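Local coordinates for valine-pyruvate aminotransferase (Salmonella typhimurium, PDB 3G7Q), which probably catalyses the pyridoxal phosphate-dependent transfer of the amino group of L-valine to pyruvate, giving 3-methyl-2-oxobutanoate and L-alanine, at residues Ile96-Gly106 with Arg257-Ile268. Residues are numbered along the deposited sequence; the frame is centred on the assembly and turned at random. Where two conformers were deposited one is given.
Sequences IEPQNIALTNG and RCGIIIANDKTI
Ala102 and Ile261 exchange two backbone hydrogen bonds (Ala102 N to Ile261 O 2.9 Å), and Thr104 pairs in the same way with Gly259, joining strands 101-104 and 259-262 as antiparallel neighbours. In the large mixed sheet of this class I aminotransferase, 101-104 lies at one edge within this chain, and 259-262 runs antiparallel to both its neighbours. The ladder continues beyond the strand through Ala263 N to Asn100 O. Asn100 then adds a side-chain rung. Asn100 CB lies 3.2 Å from Ala263 O; CG is turned opposite its own carbonyl carbon (chi1 -63°), which brings the amide back toward Ala263. There Asn100 ND2 donates to Ala263 O at 3.0 Å, nearly within its own amide plane, and also to a water shared with Asp265 N. OD1 turns to its own segment and accepts from Glu97 N on a lone pair, so both ends of the amide are held and its rotation is fixed. Ile268, from the first turn of helix 265-278, lays CG1 against Asn100 C, and Ile268 CD1 reaches Ala102 CB at 3.9 Å. On the face bearing Ile101, Leu103, Ile260 and Ile262, Leu103 CD2 runs beside Ile260 CG1 at 3.9 Å, and Leu81 of helix 77-92 packs on Ile101 and Leu103. On the opposite face Thr104 CG2 meets Ile261 CD1, both side chains touching helix 107-118, while Thr104 OG1 donates to Gly106 O and rests 3.4 Å from Gly259 CA. Backbone pairing thus sets the register, apolar contacts flank it on both faces, and the Asn100 amide ties the turn before the edge strand to Ala263, and through a water to Asp265 at the start of helix 265-278.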
loop_
_atom_site.group_PDB
_atom_site.type_symbol
_atom_site.label_atom_id
_atom_site.label_comp_id
_atom_site.label_asym_id
_atom_site.label_seq_id
_atom_site.Cartn_x
_atom_site.Cartn_y
_atom_site.Cartn_z
ATOM N N ILE A 96 17.414 11.265 15.876
ATOM C CA ILE A 96 16.626 10.234 15.214
ATOM C C ILE A 96 17.468 8.980 15.028
ATOM O O ILE A 96 18.633 9.071 14.704
ATOM C CB ILE A 96 16.146 10.736 13.821
ATOM C CG1 ILE A 96 15.234 11.952 13.958
ATOM C CG2 ILE A 96 15.356 9.684 13.056
ATOM C CD1 ILE A 96 14.128 11.755 14.957
ATOM N N GLU A 97 16.877 7.812 15.271
ATOM C CA GLU A 97 17.528 6.548 15.021
ATOM C C GLU A 97 16.577 5.771 14.133
ATOM O O GLU A 97 15.432 6.170 13.985
ATOM C CB GLU A 97 17.773 5.797 16.324
ATOM C CG GLU A 97 18.840 6.401 17.240
ATOM C CD GLU A 97 20.252 6.357 16.662
ATOM O OE1 GLU A 97 20.456 5.802 15.555
ATOM O OE2 GLU A 97 21.170 6.873 17.334
ATOM N N PRO A 98 17.035 4.654 13.527
ATOM C CA PRO A 98 16.119 3.857 12.682
ATOM C C PRO A 98 14.817 3.440 13.374
ATOM O O PRO A 98 13.786 3.334 12.722
ATOM C CB PRO A 98 16.962 2.628 12.321
ATOM C CG PRO A 98 18.354 3.117 12.361
ATOM C CD PRO A 98 18.404 4.112 13.503
ATOM N N GLN A 99 14.854 3.265 14.692
ATOM C CA GLN A 99 13.676 2.879 15.475
ATOM C C GLN A 99 12.643 4.003 15.567
ATOM O O GLN A 99 11.547 3.787 16.087
ATOM C CB GLN A 99 14.045 2.467 16.899
ATOM C CG GLN A 99 15.313 1.651 17.020
ATOM C CD GLN A 99 16.557 2.532 17.077
ATOM O OE1 GLN A 99 16.688 3.398 17.952
ATOM N NE2 GLN A 99 17.476 2.302 16.157
ATOM N N ASN A 100 13.021 5.208 15.127
ATOM C CA ASN A 100 12.119 6.346 15.051
ATOM C C ASN A 100 11.525 6.528 13.657
ATOM O O ASN A 100 10.804 7.499 13.426
ATOM C CB ASN A 100 12.860 7.636 15.412
ATOM C CG ASN A 100 13.378 7.638 16.817
ATOM O OD1 ASN A 100 14.587 7.629 17.032
ATOM N ND2 ASN A 100 12.471 7.576 17.790
ATOM N N ILE A 101 11.764 5.590 12.746
ATOM C CA ILE A 101 11.290 5.733 11.373
ATOM C C ILE A 101 10.527 4.492 10.876
ATOM O O ILE A 101 10.952 3.358 11.121
ATOM C CB ILE A 101 12.467 5.977 10.424
ATOM C CG1 ILE A 101 13.377 7.115 10.959
ATOM C CG2 ILE A 101 11.963 6.303 9.037
ATOM C CD1 ILE A 101 14.517 7.495 10.001
ATOM N N ALA A 102 9.396 4.731 10.215
ATOM C CA ALA A 102 8.589 3.663 9.585
ATOM C C ALA A 102 8.296 4.098 8.155
ATOM O O ALA A 102 8.153 5.298 7.869
ATOM C CB ALA A 102 7.301 3.434 10.368
ATOM N N LEU A 103 8.235 3.143 7.230
ATOM C CA LEU A 103 7.937 3.441 5.843
ATOM C C LEU A 103 6.554 2.911 5.510
ATOM O O LEU A 103 6.130 1.904 6.072
ATOM C CB LEU A 103 8.963 2.792 4.929
ATOM C CG LEU A 103 10.430 3.096 5.207
ATOM C CD1 LEU A 103 11.312 2.355 4.213
ATOM C CD2 LEU A 103 10.664 4.605 5.138
ATOM N N THR A 104 5.847 3.591 4.607
ATOM C CA THR A 104 4.516 3.183 4.185
ATOM C C THR A 104 4.446 3.366 2.672
ATOM O O THR A 104 5.394 3.840 2.069
ATOM C CB THR A 104 3.413 4.064 4.811
ATOM O OG1 THR A 104 3.541 5.393 4.288
ATOM C CG2 THR A 104 3.490 4.077 6.367
ATOM N N ASN A 105 3.281 3.036 2.122
ATOM C CA ASN A 105 2.955 3.149 0.704
ATOM C C ASN A 105 2.734 4.585 0.259
ATOM O O ASN A 105 2.611 4.862 -0.934
ATOM C CB ASN A 105 1.662 2.351 0.442
ATOM C CG ASN A 105 1.487 1.965 -1.008
ATOM O OD1 ASN A 105 0.444 2.217 -1.612
ATOM N ND2 ASN A 105 2.513 1.362 -1.580
ATOM N N GLY A 106 2.654 5.504 1.218
ATOM C CA GLY A 106 2.432 6.917 0.946
ATOM C C GLY A 106 1.794 7.651 2.107
ATOM O O GLY A 106 1.492 7.066 3.151
ATOM N N ARG A 257 6.194 4.617 -4.327
ATOM C CA ARG A 257 5.201 4.622 -3.259
ATOM C C ARG A 257 5.977 4.560 -2.008
ATOM O O ARG A 257 6.185 3.465 -1.472
ATOM C CB ARG A 257 4.273 3.408 -3.407
ATOM C CG ARG A 257 3.223 3.548 -4.487
ATOM C CD ARG A 257 2.211 4.631 -4.147
ATOM N NE ARG A 257 1.082 4.634 -5.068
ATOM C CZ ARG A 257 1.098 5.134 -6.299
ATOM N NH1 ARG A 257 2.205 5.665 -6.808
ATOM N NH2 ARG A 257 -0.004 5.080 -7.047
ATOM N N CYS A 258 6.445 5.723 -1.556
ATOM C CA CYS A 258 7.273 5.745 -0.380
ATOM C C CYS A 258 6.968 6.871 0.617
ATOM O O CYS A 258 7.458 7.992 0.477
ATOM C CB CYS A 258 8.720 5.794 -0.814
ATOM S SG CYS A 258 9.774 5.372 0.516
ATOM N N GLY A 259 6.137 6.538 1.598
ATOM C CA GLY A 259 5.782 7.413 2.704
ATOM C C GLY A 259 6.718 7.136 3.874
ATOM O O GLY A 259 7.187 6.006 4.064
ATOM N N ILE A 260 7.019 8.172 4.653
ATOM C CA ILE A 260 7.935 8.057 5.768
ATOM C C ILE A 260 7.277 8.632 7.009
ATOM O O ILE A 260 6.673 9.697 6.926
ATOM C CB ILE A 260 9.206 8.866 5.461
ATOM C CG1 ILE A 260 9.931 8.285 4.241
ATOM C CG2 ILE A 260 10.129 8.923 6.663
ATOM C CD1 ILE A 260 10.941 9.239 3.613
ATOM N N ILE A 261 7.380 7.953 8.142
ATOM C CA ILE A 261 6.840 8.469 9.401
ATOM C C ILE A 261 7.979 8.551 10.388
ATOM O O ILE A 261 8.730 7.579 10.575
ATOM C CB ILE A 261 5.741 7.588 10.001
ATOM C CG1 ILE A 261 4.525 7.526 9.078
ATOM C CG2 ILE A 261 5.310 8.094 11.370
ATOM C CD1 ILE A 261 3.530 6.425 9.502
ATOM N N ILE A 262 8.107 9.704 11.033
ATOM C CA ILE A 262 9.147 9.915 12.054
ATOM C C ILE A 262 8.414 10.152 13.359
ATOM O O ILE A 262 7.592 11.056 13.440
ATOM C CB ILE A 262 10.068 11.087 11.650
ATOM C CG1 ILE A 262 10.770 10.744 10.322
ATOM C CG2 ILE A 262 11.117 11.372 12.728
ATOM C CD1 ILE A 262 11.240 11.912 9.609
ATOM N N ALA A 263 8.714 9.347 14.375
ATOM C CA ALA A 263 8.009 9.422 15.661
ATOM C C ALA A 263 8.796 8.725 16.738
ATOM O O ALA A 263 9.827 8.102 16.449
ATOM C CB ALA A 263 6.605 8.792 15.527
ATOM N N ASN A 264 8.325 8.812 17.982
ATOM C CA ASN A 264 8.976 8.091 19.079
ATOM C C ASN A 264 8.895 6.581 18.786
ATOM O O ASN A 264 8.029 6.134 18.035
ATOM C CB ASN A 264 8.408 8.468 20.465
ATOM C CG ASN A 264 6.942 8.086 20.657
ATOM O OD1 ASN A 264 6.531 6.946 20.417
ATOM N ND2 ASN A 264 6.154 9.036 21.155
ATOM N N ASP A 265 9.822 5.814 19.344
ATOM C CA ASP A 265 9.899 4.360 19.031
ATOM C C ASP A 265 8.657 3.519 19.359
ATOM O O ASP A 265 8.391 2.529 18.667
ATOM C CB ASP A 265 11.164 3.730 19.629
ATOM C CG ASP A 265 11.320 4.000 21.092
ATOM O OD1 ASP A 265 10.341 3.852 21.847
ATOM O OD2 ASP A 265 12.450 4.349 21.486
ATOM N N LYS A 266 7.903 3.920 20.384
ATOM C CA LYS A 266 6.668 3.219 20.743
ATOM C C LYS A 266 5.621 3.375 19.662
ATOM O O LYS A 266 4.909 2.427 19.327
ATOM C CB LYS A 266 6.121 3.712 22.088
ATOM C CG LYS A 266 7.003 3.333 23.264
ATOM C CD LYS A 266 6.339 3.639 24.606
ATOM N N THR A 267 5.529 4.573 19.101
ATOM C CA THR A 267 4.584 4.826 18.047
ATOM C C THR A 267 4.995 4.049 16.800
ATOM O O THR A 267 4.162 3.396 16.151
ATOM C CB THR A 267 4.479 6.362 17.780
ATOM O OG1 THR A 267 3.925 6.989 18.946
ATOM C CG2 THR A 267 3.610 6.669 16.593
ATOM N N ILE A 268 6.286 4.088 16.490
ATOM C CA ILE A 268 6.806 3.388 15.324
ATOM C C ILE A 268 6.553 1.880 15.432
ATOM O O ILE A 268 6.160 1.249 14.453
ATOM C CB ILE A 268 8.301 3.673 15.107
ATOM C CG1 ILE A 268 8.497 5.165 14.737
ATOM C CG2 ILE A 268 8.891 2.785 14.005
ATOM C CD1 ILE A 268 7.725 5.662 13.491
HETATM O O HOH W 1 10.579 1.468 16.889
HETATM O O HOH W 2 11.905 7.388 20.891
#